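Local coordinates for protein MJ1225 (PDB 3KH5) that binds AMP and ADP, carries four CBS motifs and is probably an archaeal counterpart of the nucleotide-sensing gamma subunit of AMP-activated protein kinase, at residues I137-D151 and A236-V250. Residues are numbered along the deposited sequence; the frame is centred on the assembly and turned at random.
Sequences IRALLDKIDENEVID and AKEGDKLKKIAEIMV
Val149 and Lys241 face each other in a single beta bridge, where the chain following helix 133-140 meets the N-terminal end of helix 242-252, which belongs to the fourth CBS motif. Two backbone bonds flank it: Leu242 N to Glu148 O at 2.9 Å, and Ile150 N to Asp240 O, the donor nearly in line with the carbonyl. One residue further on, Asp151 OD1 takes the backbone N of Gly239 on its syn lone pair, 3.1 Å away and almost straight (167°), within the type II turn from Lys237 to Asp240. With the carboxylate of Asp151 cut back to an alanine, the Gly239 amide would probably lose its acceptor, leaving this side of the turn held less firmly to 149-151. Ile150 packs against side chains and carbonyls of 236-245: with CG1 lodged between backbone N and carbonyl carbon (chi1 60°), CD1 reaches Lys237 O and Ala236 CB while CG2 lies against Ile245 CG1 at 3.7 Å.

Toward the helices, Ala246 CB takes two methyls, Leu141 CD1 at 3.7 Å and Ile144 CD1 at 3.8 Å, while the Ile144 and Leu242 side chains cross at about a right angle, CG2 against CD2. Lys243 stretches out past the carbonyls of Leu141 and Ile144, which its CD touches, and ends in a long salt bridge to Glu146. At the far end lies Arg138, which also touches a bound ADP. Its aliphatic part runs over Val250 CG1, and its chain, bent at chi3 (-77°), brings NH2 in the carbonyl plane onto a lone pair of Val250 O, 2.7 Å away.

Asp145 OD2 accepts from Asn147 N in an Asx turn, and Tyr278 OH bonds Asp145 N. A water ties the bend together, donating to Asp145 O and Glu148 O and accepting from Lys243 N at 3.0 Å.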
ATOM      1  N   ILE A 137     -11.096  -4.110 -10.827  1.00 34.34           N
ATOM      2  CA  ILE A 137     -11.844  -2.915 -11.200  1.00 35.12           C
ATOM      3  C   ILE A 137     -11.650  -2.610 -12.687  1.00 36.15           C
ATOM      4  O   ILE A 137     -12.608  -2.255 -13.385  1.00 36.20           O
ATOM      5  CB  ILE A 137     -11.432  -1.695 -10.346  1.00 34.94           C
ATOM      6  CG1 ILE A 137     -11.843  -1.906  -8.883  1.00 34.75           C
ATOM      7  CG2 ILE A 137     -12.072  -0.411 -10.894  1.00 34.23           C
ATOM      8  CD1 ILE A 137     -11.312  -0.856  -7.924  1.00 34.68           C
ATOM      9  N   ARG A 138     -10.410  -2.753 -13.158  1.00 37.44           N
ATOM     10  CA  ARG A 138     -10.068  -2.563 -14.569  1.00 38.97           C
ATOM     11  C   ARG A 138     -10.853  -3.533 -15.448  1.00 39.54           C
ATOM     12  O   ARG A 138     -11.364  -3.145 -16.500  1.00 39.71           O
ATOM     13  CB  ARG A 138      -8.557  -2.725 -14.793  1.00 39.15           C
ATOM     14  CG  ARG A 138      -8.068  -2.322 -16.186  1.00 40.92           C
ATOM     15  CD  ARG A 138      -6.546  -2.393 -16.312  1.00 43.85           C
ATOM     16  NE  ARG A 138      -5.875  -1.260 -15.671  1.00 46.08           N
ATOM     17  CZ  ARG A 138      -5.127  -1.339 -14.573  1.00 47.27           C
ATOM     18  NH1 ARG A 138      -4.929  -2.507 -13.972  1.00 47.86           N
ATOM     19  NH2 ARG A 138      -4.567  -0.244 -14.075  1.00 47.76           N
ATOM     20  N   ALA A 139     -10.953  -4.785 -15.007  1.00 40.26           N
ATOM     21  CA  ALA A 139     -11.680  -5.804 -15.758  1.00 40.91           C
ATOM     22  C   ALA A 139     -13.189  -5.564 -15.776  1.00 41.38           C
ATOM     23  O   ALA A 139     -13.854  -5.906 -16.754  1.00 41.51           O
ATOM     24  CB  ALA A 139     -11.366  -7.194 -15.212  1.00 40.79           C
ATOM     25  N   LEU A 140     -13.723  -4.967 -14.711  1.00 41.99           N
ATOM     26  CA  LEU A 140     -15.177  -4.832 -14.550  1.00 42.70           C
ATOM     27  C   LEU A 140     -15.710  -3.409 -14.720  1.00 43.51           C
ATOM     28  O   LEU A 140     -16.902  -3.159 -14.511  1.00 43.47           O
ATOM     29  CB  LEU A 140     -15.612  -5.382 -13.185  1.00 42.50           C
ATOM     30  CG  LEU A 140     -15.272  -6.838 -12.849  1.00 42.15           C
ATOM     31  CD1 LEU A 140     -15.694  -7.158 -11.422  1.00 41.50           C
ATOM     32  CD2 LEU A 140     -15.920  -7.816 -13.828  1.00 42.42           C
ATOM     33  N   LEU A 141     -14.826  -2.492 -15.099  1.00 44.73           N
ATOM     34  CA  LEU A 141     -15.136  -1.062 -15.159  1.00 46.09           C
ATOM     35  C   LEU A 141     -16.366  -0.755 -16.012  1.00 47.15           C
ATOM     36  O   LEU A 141     -17.235   0.022 -15.601  1.00 47.18           O
ATOM     37  CB  LEU A 141     -13.912  -0.289 -15.667  1.00 45.98           C
ATOM     38  CG  LEU A 141     -13.921   1.239 -15.770  1.00 46.10           C
ATOM     39  CD1 LEU A 141     -13.961   1.897 -14.399  1.00 45.81           C
ATOM     40  CD2 LEU A 141     -12.705   1.709 -16.557  1.00 46.23           C
ATOM     41  N   ASP A 142     -16.439  -1.375 -17.189  1.00 48.59           N
ATOM     42  CA  ASP A 142     -17.573  -1.173 -18.086  1.00 50.02           C
ATOM     43  C   ASP A 142     -18.893  -1.746 -17.535  1.00 50.53           C
ATOM     44  O   ASP A 142     -19.968  -1.415 -18.043  1.00 50.68           O
ATOM     45  CB  ASP A 142     -17.267  -1.701 -19.500  1.00 50.28           C
ATOM     46  CG  ASP A 142     -17.205  -3.221 -19.569  1.00 51.30           C
ATOM     47  OD1 ASP A 142     -17.784  -3.895 -18.697  1.00 52.20           O
ATOM     48  OD2 ASP A 142     -16.579  -3.746 -20.515  1.00 52.21           O
ATOM     49  N   LYS A 143     -18.810  -2.587 -16.500  1.00 51.08           N
ATOM     50  CA  LYS A 143     -20.013  -3.181 -15.880  1.00 51.55           C
ATOM     51  C   LYS A 143     -20.620  -2.342 -14.752  1.00 51.55           C
ATOM     52  O   LYS A 143     -21.672  -2.700 -14.215  1.00 51.61           O
ATOM     53  CB  LYS A 143     -19.740  -4.603 -15.355  1.00 51.74           C
ATOM     54  CG  LYS A 143     -19.031  -5.534 -16.329  1.00 52.75           C
ATOM     55  CD  LYS A 143     -19.915  -5.911 -17.513  1.00 54.45           C
ATOM     56  CE  LYS A 143     -19.118  -6.634 -18.597  1.00 55.25           C
ATOM     57  NZ  LYS A 143     -18.656  -7.986 -18.167  1.00 55.77           N
ATOM     58  N   ILE A 144     -19.961  -1.245 -14.381  1.00 51.57           N
ATOM     59  CA  ILE A 144     -20.529  -0.321 -13.402  1.00 51.61           C
ATOM     60  C   ILE A 144     -21.534   0.561 -14.131  1.00 52.16           C
ATOM     61  O   ILE A 144     -21.187   1.199 -15.130  1.00 52.13           O
ATOM     62  CB  ILE A 144     -19.449   0.577 -12.742  1.00 51.40           C
ATOM     63  CG1 ILE A 144     -18.323  -0.269 -12.132  1.00 51.05           C
ATOM     64  CG2 ILE A 144     -20.080   1.480 -11.679  1.00 51.13           C
ATOM     65  CD1 ILE A 144     -17.070   0.521 -11.768  1.00 50.54           C
ATOM     66  N   ASP A 145     -22.778   0.581 -13.644  1.00 52.89           N
ATOM     67  CA  ASP A 145     -23.829   1.467 -14.180  1.00 53.66           C
ATOM     68  C   ASP A 145     -23.339   2.907 -14.123  1.00 54.03           C
ATOM     69  O   ASP A 145     -22.791   3.341 -13.107  1.00 54.04           O
ATOM     70  CB  ASP A 145     -25.136   1.286 -13.383  1.00 53.76           C
ATOM     71  CG  ASP A 145     -26.180   2.396 -13.633  1.00 54.24           C
ATOM     72  OD1 ASP A 145     -27.280   2.290 -13.047  1.00 54.82           O
ATOM     73  OD2 ASP A 145     -25.932   3.364 -14.390  1.00 54.46           O
ATOM     74  N   GLU A 146     -23.539   3.640 -15.215  1.00 54.49           N
ATOM     75  CA  GLU A 146     -23.003   4.997 -15.360  1.00 54.96           C
ATOM     76  C   GLU A 146     -23.654   6.058 -14.475  1.00 54.81           C
ATOM     77  O   GLU A 146     -23.086   7.134 -14.276  1.00 54.87           O
ATOM     78  CB  GLU A 146     -23.061   5.441 -16.822  1.00 55.19           C
ATOM     79  CG  GLU A 146     -22.008   4.795 -17.696  1.00 56.46           C
ATOM     80  CD  GLU A 146     -21.466   5.746 -18.737  1.00 57.98           C
ATOM     81  OE1 GLU A 146     -20.394   6.341 -18.495  1.00 58.42           O
ATOM     82  OE2 GLU A 146     -22.113   5.913 -19.792  1.00 58.43           O
ATOM     83  N   ASN A 147     -24.834   5.756 -13.950  1.00 54.67           N
ATOM     84  CA  ASN A 147     -25.575   6.700 -13.121  1.00 54.49           C
ATOM     85  C   ASN A 147     -25.364   6.472 -11.627  1.00 54.16           C
ATOM     86  O   ASN A 147     -25.740   7.306 -10.799  1.00 54.12           O
ATOM     87  CB  ASN A 147     -27.058   6.656 -13.485  1.00 54.63           C
ATOM     88  CG  ASN A 147     -27.298   6.953 -14.955  1.00 54.96           C
ATOM     89  OD1 ASN A 147     -26.866   7.986 -15.471  1.00 55.38           O
ATOM     90  ND2 ASN A 147     -27.991   6.048 -15.639  1.00 55.20           N
ATOM     91  N   GLU A 148     -24.756   5.334 -11.303  1.00 53.76           N
ATOM     92  CA  GLU A 148     -24.383   4.986  -9.942  1.00 53.38           C
ATOM     93  C   GLU A 148     -23.513   6.084  -9.318  1.00 52.78           C
ATOM     94  O   GLU A 148     -22.566   6.562  -9.945  1.00 52.75           O
ATOM     95  CB  GLU A 148     -23.619   3.662  -9.962  1.00 53.55           C
ATOM     96  CG  GLU A 148     -24.192   2.597  -9.046  1.00 54.32           C
ATOM     97  CD  GLU A 148     -24.118   2.981  -7.578  1.00 55.14           C
ATOM     98  OE1 GLU A 148     -24.829   2.343  -6.773  1.00 55.37           O
ATOM     99  OE2 GLU A 148     -23.347   3.910  -7.215  1.00 55.43           O
ATOM    100  N   VAL A 149     -23.843   6.481  -8.091  1.00 52.03           N
ATOM    101  CA  VAL A 149     -23.140   7.568  -7.406  1.00 51.25           C
ATOM    102  C   VAL A 149     -22.212   7.011  -6.309  1.00 50.58           C
ATOM    103  O   VAL A 149     -22.406   5.881  -5.853  1.00 50.51           O
ATOM    104  CB  VAL A 149     -24.155   8.625  -6.877  1.00 51.34           C
ATOM    105  CG1 VAL A 149     -24.631   8.309  -5.454  1.00 51.37           C
ATOM    106  CG2 VAL A 149     -23.585  10.016  -6.974  1.00 51.36           C
ATOM    107  N   ILE A 150     -21.206   7.787  -5.895  1.00 49.77           N
ATOM    108  CA  ILE A 150     -20.194   7.289  -4.942  1.00 48.97           C
ATOM    109  C   ILE A 150     -20.651   7.308  -3.481  1.00 48.72           C
ATOM    110  O   ILE A 150     -20.070   6.627  -2.634  1.00 48.64           O
ATOM    111  CB  ILE A 150     -18.831   8.045  -5.058  1.00 48.88           C
ATOM    112  CG1 ILE A 150     -18.995   9.548  -4.784  1.00 48.44           C
ATOM    113  CG2 ILE A 150     -18.188   7.788  -6.414  1.00 48.70           C
ATOM    114  CD1 ILE A 150     -17.715  10.251  -4.327  1.00 47.91           C
ATOM    115  N   ASP A 151     -21.698   8.083  -3.209  1.00 48.37           N
ATOM    116  CA  ASP A 151     -22.144   8.410  -1.847  1.00 48.05           C
ATOM    117  C   ASP A 151     -22.219   7.262  -0.829  1.00 47.65           C
ATOM    118  O   ASP A 151     -21.724   7.407   0.293  1.00 47.65           O
ATOM    119  CB  ASP A 151     -23.469   9.166  -1.908  1.00 48.19           C
ATOM    120  CG  ASP A 151     -23.373  10.444  -2.724  1.00 48.36           C
ATOM    121  OD1 ASP A 151     -22.433  10.582  -3.540  1.00 48.53           O
ATOM    122  OD2 ASP A 151     -24.245  11.317  -2.550  1.00 48.68           O
ATOM    123  N   ALA A 236     -12.426  13.440  -4.781  1.00 40.60           N
ATOM    124  CA  ALA A 236     -13.784  13.212  -5.258  1.00 41.71           C
ATOM    125  C   ALA A 236     -14.723  14.148  -4.502  1.00 42.61           C
ATOM    126  O   ALA A 236     -14.298  14.826  -3.562  1.00 42.62           O
ATOM    127  CB  ALA A 236     -14.187  11.756  -5.060  1.00 41.56           C
ATOM    128  N   LYS A 237     -15.981  14.218  -4.920  1.00 43.87           N
ATOM    129  CA  LYS A 237     -16.987  14.963  -4.168  1.00 45.10           C
ATOM    130  C   LYS A 237     -18.315  14.229  -4.245  1.00 45.55           C
ATOM    131  O   LYS A 237     -18.561  13.486  -5.196  1.00 45.51           O
ATOM    132  CB  LYS A 237     -17.109  16.426  -4.645  1.00 45.33           C
ATOM    133  CG  LYS A 237     -17.435  16.614  -6.132  1.00 46.59           C
ATOM    134  CD  LYS A 237     -17.881  18.045  -6.473  1.00 48.52           C
ATOM    135  CE  LYS A 237     -16.709  18.982  -6.776  1.00 49.50           C
ATOM    136  NZ  LYS A 237     -16.255  19.750  -5.558  1.00 50.13           N
ATOM    137  N   GLU A 238     -19.158  14.423  -3.233  1.00 46.27           N
ATOM    138  CA  GLU A 238     -20.483  13.818  -3.216  1.00 46.99           C
ATOM    139  C   GLU A 238     -21.212  14.159  -4.506  1.00 46.78           C
ATOM    140  O   GLU A 238     -21.141  15.299  -4.990  1.00 46.86           O
ATOM    141  CB  GLU A 238     -21.282  14.276  -1.993  1.00 47.33           C
ATOM    142  CG  GLU A 238     -20.883  13.558  -0.707  1.00 49.06           C
ATOM    143  CD  GLU A 238     -21.685  14.000   0.502  1.00 51.03           C
ATOM    144  OE1 GLU A 238     -21.576  15.182   0.897  1.00 51.63           O
ATOM    145  OE2 GLU A 238     -22.414  13.160   1.069  1.00 51.70           O
ATOM    146  N   GLY A 239     -21.883  13.163  -5.077  1.00 46.54           N
ATOM    147  CA  GLY A 239     -22.555  13.346  -6.355  1.00 46.08           C
ATOM    148  C   GLY A 239     -21.805  12.777  -7.550  1.00 45.61           C
ATOM    149  O   GLY A 239     -22.414  12.530  -8.592  1.00 45.73           O
ATOM    150  N   ASP A 240     -20.490  12.575  -7.414  1.00 44.82           N
ATOM    151  CA  ASP A 240     -19.671  12.021  -8.506  1.00 43.91           C
ATOM    152  C   ASP A 240     -20.101  10.605  -8.850  1.00 43.25           C
ATOM    153  O   ASP A 240     -20.529   9.849  -7.977  1.00 43.03           O
ATOM    154  CB  ASP A 240     -18.186  11.985  -8.132  1.00 44.01           C
ATOM    155  CG  ASP A 240     -17.564  13.363  -8.032  1.00 44.05           C
ATOM    156  OD1 ASP A 240     -18.179  14.348  -8.493  1.00 44.13           O
ATOM    157  OD2 ASP A 240     -16.442  13.457  -7.493  1.00 44.45           O
ATOM    158  N   LYS A 241     -19.960  10.240 -10.123  1.00 42.61           N
ATOM    159  CA  LYS A 241     -20.315   8.900 -10.575  1.00 42.23           C
ATOM    160  C   LYS A 241     -19.247   7.898 -10.164  1.00 41.88           C
ATOM    161  O   LYS A 241     -18.050   8.191 -10.245  1.00 41.91           O
ATOM    162  CB  LYS A 241     -20.532   8.865 -12.095  1.00 42.31           C
ATOM    163  CG  LYS A 241     -21.678   9.746 -12.614  1.00 42.76           C
ATOM    164  CD  LYS A 241     -22.965   9.587 -11.795  1.00 43.64           C
ATOM    165  CE  LYS A 241     -24.213  10.089 -12.541  1.00 44.27           C
ATOM    166  NZ  LYS A 241     -23.917  11.438 -13.287  1.00 44.76           N
ATOM    167  N   LEU A 242     -19.688   6.722  -9.720  1.00 41.41           N
ATOM    168  CA  LEU A 242     -18.774   5.676  -9.274  1.00 41.01           C
ATOM    169  C   LEU A 242     -17.848   5.261 -10.403  1.00 40.91           C
ATOM    170  O   LEU A 242     -16.656   5.041 -10.181  1.00 40.72           O
ATOM    171  CB  LEU A 242     -19.534   4.454  -8.744  1.00 40.85           C
ATOM    172  CG  LEU A 242     -18.662   3.275  -8.282  1.00 40.61           C
ATOM    173  CD1 LEU A 242     -17.782   3.658  -7.089  1.00 39.99           C
ATOM    174  CD2 LEU A 242     -19.514   2.064  -7.949  1.00 40.27           C
ATOM    175  N   LYS A 243     -18.404   5.159 -11.610  1.00 40.81           N
ATOM    176  CA  LYS A 243     -17.626   4.757 -12.779  1.00 40.75           C
ATOM    177  C   LYS A 243     -16.534   5.766 -13.125  1.00 40.46           C
ATOM    178  O   LYS A 243     -15.432   5.364 -13.496  1.00 40.42           O
ATOM    179  CB  LYS A 243     -18.519   4.475 -13.998  1.00 40.91           C
ATOM    180  CG  LYS A 243     -17.745   3.964 -15.223  1.00 41.78           C
ATOM    181  CD  LYS A 243     -18.659   3.336 -16.271  1.00 43.25           C
ATOM    182  CE  LYS A 243     -17.962   3.353 -17.647  1.00 44.05           C
ATOM    183  NZ  LYS A 243     -18.835   2.775 -18.708  1.00 44.72           N
ATOM    184  N   LYS A 244     -16.829   7.060 -13.011  1.00 40.22           N
ATOM    185  CA  LYS A 244     -15.817   8.091 -13.250  1.00 40.08           C
ATOM    186  C   LYS A 244     -14.663   7.944 -12.256  1.00 39.23           C
ATOM    187  O   LYS A 244     -13.493   7.916 -12.653  1.00 39.07           O
ATOM    188  CB  LYS A 244     -16.431   9.497 -13.181  1.00 40.49           C
ATOM    189  CG  LYS A 244     -15.409  10.622 -12.947  1.00 42.30           C
ATOM    190  CD  LYS A 244     -16.102  11.974 -12.804  1.00 44.94           C
ATOM    191  CE  LYS A 244     -15.191  12.984 -12.108  1.00 46.27           C
ATOM    192  NZ  LYS A 244     -14.052  13.415 -12.970  1.00 47.40           N
ATOM    193  N   ILE A 245     -15.008   7.836 -10.973  1.00 38.26           N
ATOM    194  CA  ILE A 245     -14.013   7.667  -9.914  1.00 37.19           C
ATOM    195  C   ILE A 245     -13.179   6.393 -10.106  1.00 36.54           C
ATOM    196  O   ILE A 245     -11.942   6.461 -10.098  1.00 36.30           O
ATOM    197  CB  ILE A 245     -14.650   7.760  -8.498  1.00 37.26           C
ATOM    198  CG1 ILE A 245     -15.227   9.164  -8.254  1.00 37.07           C
ATOM    199  CG2 ILE A 245     -13.649   7.381  -7.405  1.00 37.02           C
ATOM    200  CD1 ILE A 245     -14.286  10.333  -8.592  1.00 37.33           C
ATOM    201  N   ALA A 246     -13.847   5.254 -10.306  1.00 35.72           N
ATOM    202  CA  ALA A 246     -13.168   3.980 -10.591  1.00 35.11           C
ATOM    203  C   ALA A 246     -12.194   4.089 -11.765  1.00 34.69           C
ATOM    204  O   ALA A 246     -11.084   3.553 -11.709  1.00 34.64           O
ATOM    205  CB  ALA A 246     -14.184   2.873 -10.845  1.00 35.18           C
ATOM    206  N   GLU A 247     -12.611   4.788 -12.818  1.00 34.15           N
ATOM    207  CA  GLU A 247     -11.767   4.977 -13.996  1.00 33.76           C
ATOM    208  C   GLU A 247     -10.523   5.818 -13.696  1.00 33.12           C
ATOM    209  O   GLU A 247      -9.427   5.498 -14.160  1.00 32.91           O
ATOM    210  CB  GLU A 247     -12.572   5.602 -15.133  1.00 33.97           C
ATOM    211  CG  GLU A 247     -11.798   5.781 -16.435  1.00 35.28           C
ATOM    212  CD  GLU A 247     -12.660   6.344 -17.548  1.00 37.03           C
ATOM    213  OE1 GLU A 247     -12.545   5.853 -18.690  1.00 37.95           O
ATOM    214  OE2 GLU A 247     -13.464   7.266 -17.284  1.00 37.69           O
ATOM    215  N   ILE A 248     -10.704   6.893 -12.927  1.00 32.75           N
ATOM    216  CA  ILE A 248      -9.582   7.724 -12.489  1.00 32.62           C
ATOM    217  C   ILE A 248      -8.529   6.904 -11.732  1.00 32.54           C
ATOM    218  O   ILE A 248      -7.337   7.034 -12.006  1.00 32.45           O
ATOM    219  CB  ILE A 248     -10.063   8.944 -11.659  1.00 32.67           C
ATOM    220  CG1 ILE A 248     -10.668  10.000 -12.596  1.00 32.98           C
ATOM    221  CG2 ILE A 248      -8.902   9.575 -10.875  1.00 32.69           C
ATOM    222  CD1 ILE A 248     -11.724  10.868 -11.926  1.00 33.49           C
ATOM    223  N   MET A 249      -8.970   6.051 -10.805  1.00 32.53           N
ATOM    224  CA  MET A 249      -8.058   5.211 -10.011  1.00 32.71           C
ATOM    225  C   MET A 249      -7.221   4.289 -10.891  1.00 32.75           C
ATOM    226  O   MET A 249      -5.992   4.244 -10.794  1.00 32.72           O
ATOM    227  CB  MET A 249      -8.849   4.357  -9.011  1.00 32.89           C
ATOM    228  CG  MET A 249      -9.581   5.137  -7.932  1.00 33.30           C
ATOM    229  SD  MET A 249     -10.703   4.087  -6.988  1.00 35.29           S
ATOM    230  CE  MET A 249     -11.186   5.203  -5.673  1.00 34.47           C
ATOM    231  N   VAL A 250      -7.918   3.574 -11.760  1.00 32.98           N
ATOM    232  CA  VAL A 250      -7.358   2.511 -12.564  1.00 33.34           C
ATOM    233  C   VAL A 250      -6.436   3.021 -13.692  1.00 33.16           C
ATOM    234  O   VAL A 250      -5.469   2.345 -14.061  1.00 33.33           O
ATOM    235  CB  VAL A 250      -8.538   1.625 -13.058  1.00 33.54           C
ATOM    236  CG1 VAL A 250      -8.374   1.152 -14.566  1.00 33.81           C
ATOM    237  CG2 VAL A 250      -8.778   0.437 -12.121  1.00 33.83           C
TER
HETATM  238  O   HOH W   1     -21.285   5.435 -12.209  1.00 40.16           O